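Local coordinates for protein exotoxin A (PDB 1IKP) that catalyses the transfer of ADP-ribose from NAD to a target protein, elongation factor 2, and so probably stops protein synthesis in the intoxicated cell, at residues S130-I135 against K194-L199; R421-H426 against Q592-L597; L269-R274 against E282-C287. The protein carries 2 engineered substitutions. All blocks are in the same frame, centred on the assembly; numbering follows the deposited sequence.

Interaction 1: residues S130-I135 against K194-L199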
ATOM      1  N   SER A 130      -1.222  13.880  10.566  1.00 16.43           N
ATOM      2  CA  SER A 130       0.080  13.369  10.186  1.00 14.43           C
ATOM      3  C   SER A 130      -0.084  12.009   9.520  1.00 11.93           C
ATOM      4  O   SER A 130      -1.173  11.470   9.451  1.00 11.63           O
ATOM      5  CB  SER A 130       0.926  13.084  11.441  1.00 11.88           C
ATOM      6  OG  SER A 130       0.457  11.908  12.138  1.00 10.35           O
ATOM      7  N   PRO A 131       1.016  11.483   8.976  1.00 12.36           N
ATOM      8  CA  PRO A 131       0.970  10.158   8.379  1.00 10.81           C
ATOM      9  C   PRO A 131       0.697   9.221   9.585  1.00 10.79           C
ATOM     10  O   PRO A 131       0.835   9.613  10.765  1.00 10.39           O
ATOM     11  CB  PRO A 131       2.404   9.949   7.919  1.00 11.23           C
ATOM     12  CG  PRO A 131       2.827  11.296   7.473  1.00 11.26           C
ATOM     13  CD  PRO A 131       2.231  12.215   8.550  1.00 13.13           C
ATOM     14  N   ILE A 132       0.300   7.992   9.278  1.00  9.99           N
ATOM     15  CA  ILE A 132       0.102   6.943  10.272  1.00  9.64           C
ATOM     16  C   ILE A 132       1.465   6.223  10.334  1.00  9.93           C
ATOM     17  O   ILE A 132       1.931   5.684   9.330  1.00 10.48           O
ATOM     18  CB  ILE A 132      -1.001   5.982   9.835  1.00  9.55           C
ATOM     19  CG1 ILE A 132      -2.308   6.770   9.680  1.00 13.30           C
ATOM     20  CG2 ILE A 132      -1.142   4.850  10.852  1.00 13.60           C
ATOM     21  CD1 ILE A 132      -3.451   5.985   9.093  1.00 15.12           C
ATOM     22  N   TYR A 133       2.092   6.249  11.503  1.00  9.59           N
ATOM     23  CA  TYR A 133       3.420   5.672  11.693  1.00  9.93           C
ATOM     24  C   TYR A 133       3.338   4.305  12.353  1.00  9.05           C
ATOM     25  O   TYR A 133       2.564   4.103  13.282  1.00 11.05           O
ATOM     26  CB  TYR A 133       4.283   6.617  12.540  1.00  8.32           C
ATOM     27  CG  TYR A 133       4.464   7.989  11.928  1.00  8.25           C
ATOM     28  CD1 TYR A 133       5.291   8.198  10.826  1.00  9.08           C
ATOM     29  CD2 TYR A 133       3.816   9.091  12.483  1.00  9.70           C
ATOM     30  CE1 TYR A 133       5.479   9.482  10.292  1.00 10.02           C
ATOM     31  CE2 TYR A 133       3.990  10.347  11.962  1.00  9.76           C
ATOM     32  CZ  TYR A 133       4.823  10.550  10.879  1.00 11.01           C
ATOM     33  OH  TYR A 133       5.028  11.816  10.400  1.00 11.61           O
ATOM     34  N   THR A 134       4.125   3.350  11.857  1.00  9.19           N
ATOM     35  CA  THR A 134       4.109   2.010  12.426  1.00  8.87           C
ATOM     36  C   THR A 134       5.411   1.689  13.214  1.00  8.60           C
ATOM     37  O   THR A 134       6.516   1.826  12.688  1.00  9.17           O
ATOM     38  CB  THR A 134       3.919   0.968  11.306  1.00  8.80           C
ATOM     39  OG1 THR A 134       2.636   1.159  10.700  1.00  8.92           O
ATOM     40  CG2 THR A 134       3.994  -0.454  11.861  1.00 10.83           C
ATOM     41  N   ILE A 135       5.262   1.237  14.458  1.00  9.15           N
ATOM     42  CA  ILE A 135       6.414   0.881  15.313  1.00  8.43           C
ATOM     43  C   ILE A 135       6.324  -0.545  15.813  1.00  9.59           C
ATOM     44  O   ILE A 135       5.410  -0.900  16.548  1.00  9.43           O
ATOM     45  CB  ILE A 135       6.537   1.868  16.504  1.00 10.12           C
ATOM     46  CG1 ILE A 135       6.735   3.285  15.960  1.00 11.86           C
ATOM     47  CG2 ILE A 135       7.727   1.467  17.389  1.00  8.74           C
ATOM     48  CD1 ILE A 135       6.812   4.375  17.033  1.00 10.92           C
ATOM     49  N   LYS A 194      -7.878   2.161   5.651  1.00 13.62           N
ATOM     50  CA  LYS A 194      -9.134   1.849   6.322  1.00 13.98           C
ATOM     51  C   LYS A 194      -9.006   1.656   7.808  1.00 14.89           C
ATOM     52  O   LYS A 194      -9.998   1.423   8.489  1.00 14.05           O
ATOM     53  CB  LYS A 194      -9.820   0.635   5.669  1.00 14.62           C
ATOM     54  CG  LYS A 194     -10.314   0.940   4.252  1.00 16.60           C
ATOM     55  CD  LYS A 194     -11.263  -0.143   3.749  1.00 17.60           C
ATOM     56  CE  LYS A 194     -11.734   0.171   2.335  1.00 18.73           C
ATOM     57  NZ  LYS A 194     -12.685  -0.900   1.904  1.00 20.94           N
ATOM     58  N   VAL A 195      -7.784   1.732   8.332  1.00 15.30           N
ATOM     59  CA  VAL A 195      -7.633   1.592   9.782  1.00 14.48           C
ATOM     60  C   VAL A 195      -8.443   2.717  10.451  1.00 14.42           C
ATOM     61  O   VAL A 195      -8.956   2.555  11.575  1.00 14.70           O
ATOM     62  CB  VAL A 195      -6.124   1.642  10.205  1.00 13.76           C
ATOM     63  CG1 VAL A 195      -5.480   2.992   9.845  1.00 14.96           C
ATOM     64  CG2 VAL A 195      -5.994   1.381  11.691  1.00 17.37           C
ATOM     65  N   LEU A 196      -8.586   3.838   9.748  1.00 14.08           N
ATOM     66  CA  LEU A 196      -9.344   4.976  10.285  1.00 13.75           C
ATOM     67  C   LEU A 196     -10.819   4.626  10.415  1.00 15.51           C
ATOM     68  O   LEU A 196     -11.529   5.184  11.245  1.00 16.09           O
ATOM     69  CB  LEU A 196      -9.151   6.214   9.408  1.00 15.81           C
ATOM     70  CG  LEU A 196      -7.688   6.687   9.292  1.00 17.56           C
ATOM     71  CD1 LEU A 196      -7.636   8.008   8.566  1.00 21.71           C
ATOM     72  CD2 LEU A 196      -7.063   6.827  10.689  1.00 20.02           C
ATOM     73  N   CYS A 197     -11.272   3.690   9.596  1.00 15.57           N
ATOM     74  CA  CYS A 197     -12.659   3.241   9.612  1.00 16.61           C
ATOM     75  C   CYS A 197     -12.965   2.444  10.873  1.00 17.18           C
ATOM     76  O   CYS A 197     -14.130   2.238  11.216  1.00 19.23           O
ATOM     77  CB  CYS A 197     -12.930   2.377   8.374  1.00 15.91           C
ATOM     78  SG  CYS A 197     -12.769   3.246   6.785  1.00 18.76           S
ATOM     79  N   LEU A 198     -11.935   1.981  11.573  1.00 15.16           N
ATOM     80  CA  LEU A 198     -12.150   1.221  12.804  1.00 16.41           C
ATOM     81  C   LEU A 198     -12.281   2.137  14.028  1.00 16.23           C
ATOM     82  O   LEU A 198     -12.694   1.692  15.109  1.00 19.32           O
ATOM     83  CB  LEU A 198     -10.980   0.279  13.063  1.00 17.26           C
ATOM     84  CG  LEU A 198     -10.515  -0.624  11.933  1.00 18.55           C
ATOM     85  CD1 LEU A 198      -9.418  -1.523  12.441  1.00 19.14           C
ATOM     86  CD2 LEU A 198     -11.672  -1.439  11.411  1.00 20.37           C
ATOM     87  N   LEU A 199     -11.958   3.407  13.844  1.00 15.76           N
ATOM     88  CA  LEU A 199     -11.925   4.356  14.952  1.00 16.33           C
ATOM     89  C   LEU A 199     -13.117   5.301  14.972  1.00 18.78           C
ATOM     90  O   LEU A 199     -13.217   6.208  14.157  1.00 18.47           O
ATOM     91  CB  LEU A 199     -10.610   5.147  14.876  1.00 15.51           C
ATOM     92  CG  LEU A 199      -9.342   4.283  14.657  1.00 13.51           C
ATOM     93  CD1 LEU A 199      -8.141   5.193  14.463  1.00 16.22           C
ATOM     94  CD2 LEU A 199      -9.148   3.346  15.834  1.00 16.96           C
TER
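Ile132 and Val195 mark the closest approach of the two backbones, with their CA atoms 9.4 Å apart, a spacing that leaves the contact wholly to side chains. Residues 132-135 are extended as part of a strand. Residues 195-198 instead curl with helical phi and psi, and the helical turn is held by backbone bonds spaced three residues apart, such as Cys197 N to Lys194 O at 2.8 Å and Leu198 N to Val195 O at 3.0 Å. From the strand, Ile132 reaches across with its longer branch: CG1 turns away from the carbonyl carbon (chi1 -60°) and chi2 is extended, which makes CD1 the leading atom. Ile132 CD1 meets Val195 CG1 at 3.7 Å, and the two side chains come tip to tip. Leu196 takes part differently. It runs past Ile132 in the opposite direction, and its CD2 lies 4.0 Å from Ile132 CD1. One methyl is thus shared by two branched neighbours, all three residues being buried. This is apolar packing of a helical turn against a sheet in the concanavalin-like binding domain. The disulfide from Cys197 to Cys214 fixes the helical turn, while on the other segment strand 126-136 runs between strands 112-120 and 245-248; Ile132 bonds through its backbone to Ser245 and Arg247, and Ile244 touches both Ile132 and Leu196.

Interaction 2: residues R421-H426 against Q592-L597; sequences RLLQAH and QAISAL
His426 presents the face of its imidazole to Ile594, and the rest of this contact is organised round that pairing. Ile594 CB stands over the ring at 3.8 Å from its centroid and 15° off the ring normal, the geometry of a CH-pi interaction. The branches of the isoleucine spread across the same ring: Ile594 CG2 lies 3.8 Å from His426 CD2, while Ile594 CD1 sits nearer the root of the ring, 3.6 Å from His426 CG. Extension of His426 away from its backbone N (chi1 -179°) carries the ring out from helix 419-431 to meet the loop. Ile594 places CG1 between its own backbone N and carbonyl carbon (chi1 56°), and from there CD1 touches Leu422, Leu423 and His426 of the helix. Leu422 slides by in the opposite direction, its CG 4.0 Å from Ile594 CD1, and Leu423 crosses at a slant, with its CD2 3.8 Å from that same methyl. On the loop side, Ile594 is the third residue of a type I beta turn closed by Ser595 N to Gln592 O at 3.0 Å. Arg500 reinforces this turn, bonding to Ile594 O and Ser595 OG, and also packs on His426. The contact joins a helix of the catalytic region to the chain near its C-terminal end. Chemically, the imidazole serves two roles: its pi face receives the aliphatic Ile594, while ND1 is hydrogen-bonded to Tyr502 OH, which should restrict rotation of the ring and keep that face turned to its partner.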
ATOM      1  N   ARG A 421     -19.896 -16.068 -11.854  1.00 16.46           N
ATOM      2  CA  ARG A 421     -19.186 -15.234 -10.897  1.00 14.25           C
ATOM      3  C   ARG A 421     -18.658 -13.975 -11.587  1.00 13.44           C
ATOM      4  O   ARG A 421     -18.712 -12.889 -11.012  1.00 13.85           O
ATOM      5  CB  ARG A 421     -18.036 -16.006 -10.232  1.00 15.08           C
ATOM      6  CG  ARG A 421     -17.408 -15.249  -9.084  1.00 16.63           C
ATOM      7  CD  ARG A 421     -16.369 -16.064  -8.320  1.00 15.55           C
ATOM      8  NE  ARG A 421     -15.969 -15.342  -7.122  1.00 15.30           N
ATOM      9  CZ  ARG A 421     -15.266 -15.878  -6.124  1.00 14.03           C
ATOM     10  NH1 ARG A 421     -14.871 -17.139  -6.199  1.00 14.69           N
ATOM     11  NH2 ARG A 421     -15.013 -15.166  -5.039  1.00 13.82           N
ATOM     12  N   LEU A 422     -18.179 -14.133 -12.817  1.00 13.42           N
ATOM     13  CA  LEU A 422     -17.663 -12.986 -13.582  1.00 12.76           C
ATOM     14  C   LEU A 422     -18.777 -11.965 -13.835  1.00 13.71           C
ATOM     15  O   LEU A 422     -18.587 -10.755 -13.628  1.00 11.49           O
ATOM     16  CB  LEU A 422     -17.069 -13.455 -14.908  1.00 12.73           C
ATOM     17  CG  LEU A 422     -16.831 -12.345 -15.949  1.00 12.09           C
ATOM     18  CD1 LEU A 422     -15.840 -11.273 -15.421  1.00 13.40           C
ATOM     19  CD2 LEU A 422     -16.297 -12.966 -17.225  1.00 13.04           C
ATOM     20  N   LEU A 423     -19.956 -12.444 -14.237  1.00 14.90           N
ATOM     21  CA  LEU A 423     -21.052 -11.513 -14.480  1.00 14.19           C
ATOM     22  C   LEU A 423     -21.415 -10.723 -13.234  1.00 15.69           C
ATOM     23  O   LEU A 423     -21.692  -9.522 -13.315  1.00 16.28           O
ATOM     24  CB  LEU A 423     -22.284 -12.238 -15.031  1.00 14.77           C
ATOM     25  CG  LEU A 423     -22.048 -12.983 -16.348  1.00 16.16           C
ATOM     26  CD1 LEU A 423     -23.386 -13.563 -16.842  1.00 16.43           C
ATOM     27  CD2 LEU A 423     -21.472 -12.057 -17.417  1.00 19.07           C
ATOM     28  N   GLN A 424     -21.423 -11.383 -12.074  1.00 15.07           N
ATOM     29  CA  GLN A 424     -21.720 -10.680 -10.826  1.00 16.74           C
ATOM     30  C   GLN A 424     -20.641  -9.612 -10.548  1.00 13.59           C
ATOM     31  O   GLN A 424     -20.935  -8.479 -10.157  1.00 14.61           O
ATOM     32  CB  GLN A 424     -21.775 -11.685  -9.667  1.00 20.72           C
ATOM     33  CG  GLN A 424     -21.912 -11.057  -8.284  1.00 27.07           C
ATOM     34  CD  GLN A 424     -21.815 -12.075  -7.149  1.00 30.76           C
ATOM     35  OE1 GLN A 424     -20.862 -12.861  -7.071  1.00 32.15           O
ATOM     36  NE2 GLN A 424     -22.803 -12.055  -6.258  1.00 33.88           N
ATOM     37  N   ALA A 425     -19.385 -10.000 -10.734  1.00 13.87           N
ATOM     38  CA  ALA A 425     -18.267  -9.102 -10.495  1.00 13.19           C
ATOM     39  C   ALA A 425     -18.333  -7.890 -11.425  1.00 13.37           C
ATOM     40  O   ALA A 425     -18.093  -6.755 -10.998  1.00 12.29           O
ATOM     41  CB  ALA A 425     -16.970  -9.857 -10.693  1.00 13.61           C
ATOM     42  N   HIS A 426     -18.663  -8.149 -12.692  1.00 12.35           N
ATOM     43  CA  HIS A 426     -18.786  -7.082 -13.685  1.00 11.33           C
ATOM     44  C   HIS A 426     -19.881  -6.090 -13.255  1.00 13.60           C
ATOM     45  O   HIS A 426     -19.693  -4.882 -13.354  1.00 12.50           O
ATOM     46  CB  HIS A 426     -19.103  -7.713 -15.040  1.00 11.81           C
ATOM     47  CG  HIS A 426     -19.225  -6.722 -16.151  1.00 11.63           C
ATOM     48  ND1 HIS A 426     -18.137  -6.134 -16.762  1.00 11.72           N
ATOM     49  CD2 HIS A 426     -20.322  -6.195 -16.747  1.00 13.69           C
ATOM     50  CE1 HIS A 426     -18.558  -5.285 -17.681  1.00 13.25           C
ATOM     51  NE2 HIS A 426     -19.882  -5.303 -17.692  1.00 13.94           N
ATOM     52  N   GLN A 592     -18.422 -12.386 -23.881  1.00 14.39           N
ATOM     53  CA  GLN A 592     -18.336 -11.497 -25.050  1.00 15.30           C
ATOM     54  C   GLN A 592     -19.327 -10.344 -24.930  1.00 13.38           C
ATOM     55  O   GLN A 592     -19.024  -9.208 -25.305  1.00 13.50           O
ATOM     56  CB  GLN A 592     -18.635 -12.251 -26.352  1.00 17.65           C
ATOM     57  CG  GLN A 592     -17.443 -12.923 -26.955  1.00 19.95           C
ATOM     58  CD  GLN A 592     -17.707 -13.430 -28.365  1.00 20.53           C
ATOM     59  OE1 GLN A 592     -16.785 -13.550 -29.170  1.00 21.55           O
ATOM     60  NE2 GLN A 592     -18.961 -13.730 -28.662  1.00 20.32           N
ATOM     61  N   ALA A 593     -20.520 -10.640 -24.412  1.00 13.47           N
ATOM     62  CA  ALA A 593     -21.560  -9.631 -24.246  1.00 15.33           C
ATOM     63  C   ALA A 593     -21.203  -8.512 -23.285  1.00 14.58           C
ATOM     64  O   ALA A 593     -21.865  -7.466 -23.281  1.00 15.85           O
ATOM     65  CB  ALA A 593     -22.886 -10.288 -23.813  1.00 15.08           C
ATOM     66  N   ILE A 594     -20.185  -8.715 -22.444  1.00 13.54           N
ATOM     67  CA  ILE A 594     -19.774  -7.663 -21.518  1.00 12.63           C
ATOM     68  C   ILE A 594     -18.365  -7.192 -21.857  1.00 10.76           C
ATOM     69  O   ILE A 594     -17.699  -6.569 -21.029  1.00 11.59           O
ATOM     70  CB  ILE A 594     -19.835  -8.128 -20.020  1.00 13.37           C
ATOM     71  CG1 ILE A 594     -18.986  -9.392 -19.767  1.00 11.96           C
ATOM     72  CG2 ILE A 594     -21.280  -8.401 -19.638  1.00 13.90           C
ATOM     73  CD1 ILE A 594     -18.651  -9.610 -18.271  1.00 13.84           C
ATOM     74  N   SER A 595     -17.940  -7.457 -23.092  1.00 11.20           N
ATOM     75  CA  SER A 595     -16.587  -7.088 -23.515  1.00 10.16           C
ATOM     76  C   SER A 595     -16.405  -6.094 -24.662  1.00 10.84           C
ATOM     77  O   SER A 595     -15.318  -5.995 -25.231  1.00 12.06           O
ATOM     78  CB  SER A 595     -15.785  -8.374 -23.760  1.00 10.11           C
ATOM     79  OG  SER A 595     -15.787  -9.139 -22.556  1.00 11.82           O
ATOM     80  N   ALA A 596     -17.474  -5.380 -25.017  1.00 10.99           N
ATOM     81  CA  ALA A 596     -17.311  -4.323 -26.008  1.00 10.59           C
ATOM     82  C   ALA A 596     -16.418  -3.276 -25.315  1.00 11.81           C
ATOM     83  O   ALA A 596     -16.362  -3.213 -24.074  1.00 11.63           O
ATOM     84  CB  ALA A 596     -18.664  -3.723 -26.383  1.00 11.00           C
ATOM     85  N   LEU A 597     -15.717  -2.466 -26.102  1.00 12.26           N
ATOM     86  CA  LEU A 597     -14.804  -1.447 -25.557  1.00 11.06           C
ATOM     87  C   LEU A 597     -15.405  -0.037 -25.688  1.00 11.29           C
ATOM     88  O   LEU A 597     -16.301   0.177 -26.522  1.00 11.05           O
ATOM     89  CB  LEU A 597     -13.447  -1.505 -26.291  1.00 11.40           C
ATOM     90  CG  LEU A 597     -12.506  -2.718 -26.149  1.00 14.12           C
ATOM     91  CD1 LEU A 597     -12.480  -3.171 -24.704  1.00 14.13           C
ATOM     92  CD2 LEU A 597     -12.914  -3.849 -27.048  1.00 18.10           C
TER

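Interaction 3: residues L269-R274 against E282-C287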
ATOM      1  N   LEU A 269       2.990  -5.204   3.987  1.00 14.64           N
ATOM      2  CA  LEU A 269       4.337  -4.701   4.062  1.00 15.45           C
ATOM      3  C   LEU A 269       4.920  -4.914   5.459  1.00 15.49           C
ATOM      4  O   LEU A 269       6.061  -5.369   5.606  1.00 14.36           O
ATOM      5  CB  LEU A 269       4.356  -3.217   3.711  1.00 16.55           C
ATOM      6  CG  LEU A 269       5.729  -2.541   3.695  1.00 19.22           C
ATOM      7  CD1 LEU A 269       6.500  -3.011   2.474  1.00 20.64           C
ATOM      8  CD2 LEU A 269       5.571  -1.036   3.651  1.00 19.22           C
ATOM      9  N   GLU A 270       4.130  -4.627   6.492  1.00 16.74           N
ATOM     10  CA  GLU A 270       4.607  -4.753   7.866  1.00 15.64           C
ATOM     11  C   GLU A 270       4.903  -6.193   8.328  1.00 17.26           C
ATOM     12  O   GLU A 270       5.446  -6.407   9.414  1.00 16.51           O
ATOM     13  CB  GLU A 270       3.641  -4.028   8.822  1.00 17.54           C
ATOM     14  CG  GLU A 270       2.226  -4.565   8.816  1.00 16.81           C
ATOM     15  CD  GLU A 270       1.235  -3.641   9.550  1.00 11.90           C
ATOM     16  OE1 GLU A 270       0.643  -4.095  10.531  1.00 15.82           O
ATOM     17  OE2 GLU A 270       1.052  -2.484   9.121  1.00 17.17           O
ATOM     18  N   THR A 271       4.569  -7.183   7.510  1.00 16.99           N
ATOM     19  CA  THR A 271       4.876  -8.560   7.850  1.00 19.58           C
ATOM     20  C   THR A 271       6.399  -8.706   7.784  1.00 17.56           C
ATOM     21  O   THR A 271       7.006  -9.487   8.527  1.00 17.44           O
ATOM     22  CB  THR A 271       4.216  -9.511   6.845  1.00 23.65           C
ATOM     23  OG1 THR A 271       2.809  -9.562   7.119  1.00 26.78           O
ATOM     24  CG2 THR A 271       4.822 -10.908   6.932  1.00 27.19           C
ATOM     25  N   PHE A 272       7.017  -7.912   6.923  1.00 16.11           N
ATOM     26  CA  PHE A 272       8.468  -7.974   6.748  1.00 16.47           C
ATOM     27  C   PHE A 272       9.301  -7.196   7.759  1.00 16.86           C
ATOM     28  O   PHE A 272      10.533  -7.277   7.749  1.00 17.74           O
ATOM     29  CB  PHE A 272       8.810  -7.558   5.326  1.00 16.28           C
ATOM     30  CG  PHE A 272       8.199  -8.463   4.297  1.00 16.59           C
ATOM     31  CD1 PHE A 272       8.740  -9.726   4.058  1.00 18.68           C
ATOM     32  CD2 PHE A 272       7.034  -8.098   3.632  1.00 16.69           C
ATOM     33  CE1 PHE A 272       8.124 -10.623   3.175  1.00 20.45           C
ATOM     34  CE2 PHE A 272       6.402  -8.986   2.742  1.00 18.52           C
ATOM     35  CZ  PHE A 272       6.955 -10.255   2.516  1.00 18.75           C
ATOM     36  N   THR A 273       8.634  -6.438   8.626  1.00 14.48           N
ATOM     37  CA  THR A 273       9.317  -5.678   9.668  1.00 15.40           C
ATOM     38  C   THR A 273       9.043  -6.322  11.022  1.00 14.30           C
ATOM     39  O   THR A 273       9.446  -5.785  12.067  1.00 14.79           O
ATOM     40  CB  THR A 273       8.858  -4.191   9.697  1.00 16.65           C
ATOM     41  OG1 THR A 273       7.434  -4.120   9.600  1.00 16.79           O
ATOM     42  CG2 THR A 273       9.495  -3.409   8.565  1.00 18.06           C
ATOM     43  N   ARG A 274       8.369  -7.470  11.024  1.00 15.04           N
ATOM     44  CA  ARG A 274       8.061  -8.157  12.273  1.00 15.01           C
ATOM     45  C   ARG A 274       9.288  -8.538  13.104  1.00 17.23           C
ATOM     46  O   ARG A 274      10.344  -8.905  12.569  1.00 19.02           O
ATOM     47  CB  ARG A 274       7.256  -9.435  12.030  1.00 16.90           C
ATOM     48  CG  ARG A 274       5.795  -9.189  11.757  1.00 17.61           C
ATOM     49  CD  ARG A 274       5.093 -10.466  11.391  1.00 20.50           C
ATOM     50  NE  ARG A 274       5.104 -11.433  12.483  1.00 22.13           N
ATOM     51  CZ  ARG A 274       4.238 -11.452  13.491  1.00 19.96           C
ATOM     52  NH1 ARG A 274       3.264 -10.552  13.578  1.00 21.44           N
ATOM     53  NH2 ARG A 274       4.333 -12.402  14.416  1.00 24.95           N
ATOM     54  N   GLU A 282       2.106 -20.673   3.626  1.00 39.35           N
ATOM     55  CA  GLU A 282       2.334 -21.033   2.232  1.00 42.12           C
ATOM     56  C   GLU A 282       2.850 -19.886   1.355  1.00 35.77           C
ATOM     57  O   GLU A 282       3.952 -19.958   0.804  1.00 31.25           O
ATOM     58  CB  GLU A 282       1.036 -21.582   1.634  1.00 61.84           C
ATOM     59  CG  GLU A 282       1.154 -22.062   0.199  1.00 74.64           C
ATOM     60  CD  GLU A 282       1.997 -23.313   0.072  1.00 80.13           C
ATOM     61  OE1 GLU A 282       3.192 -23.269   0.435  1.00 81.22           O
ATOM     62  OE2 GLU A 282       1.461 -24.344  -0.391  1.00 81.45           O
ATOM     63  N   GLN A 283       2.052 -18.829   1.223  1.00 31.66           N
ATOM     64  CA  GLN A 283       2.434 -17.694   0.387  1.00 27.57           C
ATOM     65  C   GLN A 283       3.701 -16.994   0.882  1.00 25.85           C
ATOM     66  O   GLN A 283       4.444 -16.407   0.100  1.00 21.96           O
ATOM     67  CB  GLN A 283       1.276 -16.690   0.292  1.00 29.49           C
ATOM     68  CG  GLN A 283       1.539 -15.550  -0.700  1.00 30.11           C
ATOM     69  CD  GLN A 283       1.655 -16.029  -2.141  1.00 31.44           C
ATOM     70  OE1 GLN A 283       1.849 -17.218  -2.401  1.00 31.92           O
ATOM     71  NE2 GLN A 283       1.552 -15.095  -3.089  1.00 29.16           N
ATOM     72  N   LEU A 284       3.950 -17.057   2.183  1.00 27.36           N
ATOM     73  CA  LEU A 284       5.143 -16.440   2.742  1.00 27.39           C
ATOM     74  C   LEU A 284       6.383 -17.248   2.358  1.00 26.62           C
ATOM     75  O   LEU A 284       7.386 -16.695   1.910  1.00 24.44           O
ATOM     76  CB  LEU A 284       5.037 -16.362   4.267  1.00 33.14           C
ATOM     77  CG  LEU A 284       4.828 -14.973   4.874  1.00 36.70           C
ATOM     78  CD1 LEU A 284       4.657 -15.094   6.379  1.00 39.41           C
ATOM     79  CD2 LEU A 284       6.017 -14.087   4.549  1.00 38.50           C
ATOM     80  N   GLU A 285       6.295 -18.564   2.519  1.00 26.17           N
ATOM     81  CA  GLU A 285       7.410 -19.449   2.212  1.00 27.25           C
ATOM     82  C   GLU A 285       7.688 -19.607   0.721  1.00 27.94           C
ATOM     83  O   GLU A 285       8.838 -19.772   0.314  1.00 28.14           O
ATOM     84  CB  GLU A 285       7.154 -20.838   2.803  1.00 29.43           C
ATOM     85  CG  GLU A 285       6.963 -20.872   4.311  1.00 31.45           C
ATOM     86  CD  GLU A 285       8.197 -20.419   5.060  1.00 33.89           C
ATOM     87  OE1 GLU A 285       9.312 -20.558   4.505  1.00 34.31           O
ATOM     88  OE2 GLU A 285       8.051 -19.939   6.208  1.00 33.31           O
ATOM     89  N   GLN A 286       6.642 -19.566  -0.093  1.00 29.20           N
ATOM     90  CA  GLN A 286       6.815 -19.752  -1.526  1.00 33.25           C
ATOM     91  C   GLN A 286       7.000 -18.471  -2.316  1.00 28.32           C
ATOM     92  O   GLN A 286       7.662 -18.479  -3.351  1.00 23.94           O
ATOM     93  CB  GLN A 286       5.632 -20.528  -2.106  1.00 52.52           C
ATOM     94  CG  GLN A 286       5.426 -21.905  -1.503  1.00 67.07           C
ATOM     95  CD  GLN A 286       4.376 -22.708  -2.246  1.00 73.93           C
ATOM     96  OE1 GLN A 286       3.234 -22.270  -2.401  1.00 76.47           O
ATOM     97  NE2 GLN A 286       4.759 -23.890  -2.712  1.00 75.70           N
ATOM     98  N   CYS A 287       6.426 -17.374  -1.835  1.00 24.20           N
ATOM     99  CA  CYS A 287       6.541 -16.114  -2.553  1.00 20.10           C
ATOM    100  C   CYS A 287       7.233 -15.011  -1.758  1.00 17.46           C
ATOM    101  O   CYS A 287       8.239 -14.475  -2.200  1.00 16.27           O
ATOM    102  CB  CYS A 287       5.152 -15.625  -2.980  1.00 20.23           C
ATOM    103  SG  CYS A 287       5.111 -14.201  -4.135  1.00 22.49           S
TER
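Thr271 and Leu284 are the residues whose backbones lie nearest, 9.4 Å between CA atoms, across a short 3-10 turn at 269-271 and the first turns of helix 282-300. The setting is the helical targeting domain, where a loop leaves helix 255-265, folds back and leads into the next helix. The disulfide between Cys265 and Cys287 fastens the end of the one helix to the beginning of the other, so this apolar contact supplements a covalent link. Leu284 does the bridging. Its first torsion, -109°, lies well away from a staggered position, while chi2 is extended, and the resulting bend brings CD2 to the loop. Thr271 answers with its methyl: CG2 stands anti to the backbone N (chi1 -74° for OG1), and the two side chains reach for each other end to end. Phe272, whose bond from the backbone does not aim at the helix, brings its ring close enough for CE1 to lie 4.3 Å from Leu284 CD2. That ring also packs on Ala258 and Ala261 of helix 255-265 and on Gln292, so it touches both helices. In the 3-10 segment Phe272 N bonds to Leu269 O at 3.0 Å. In the helix Gln286 N bonds to Glu282 O at 2.9 Å in the ordinary alpha pattern, and a wider pi-type turn follows at 284-287. Glu270, also in the loop, forms a salt bridge with Lys114 of the binding domain. The nearest approach of loop and helix is between two methyls, Thr271 CG2 and Leu284 CD2, 4.1 Å apart.

Overall arrangement
Followed from the N terminus, the three contacts close loops one after another, and none nests in or crosses another. Interaction 1 closes a long excursion within the binding domain, joining a sheet strand to a later helical turn. Interaction 3 closes a short one within the targeting domain, and interaction 2 a long one that brings the chain's end back to a helix of the catalytic region. Interactions 1 and 3 adjoin although they belong to different domains: Thr134 OG1 lies 4.3 Å from Glu270 OE2, and both residues bind Lys114. Interaction 2 stands apart, its nearest atoms about 15 Å from interaction 1 and about 17 Å from interaction 3.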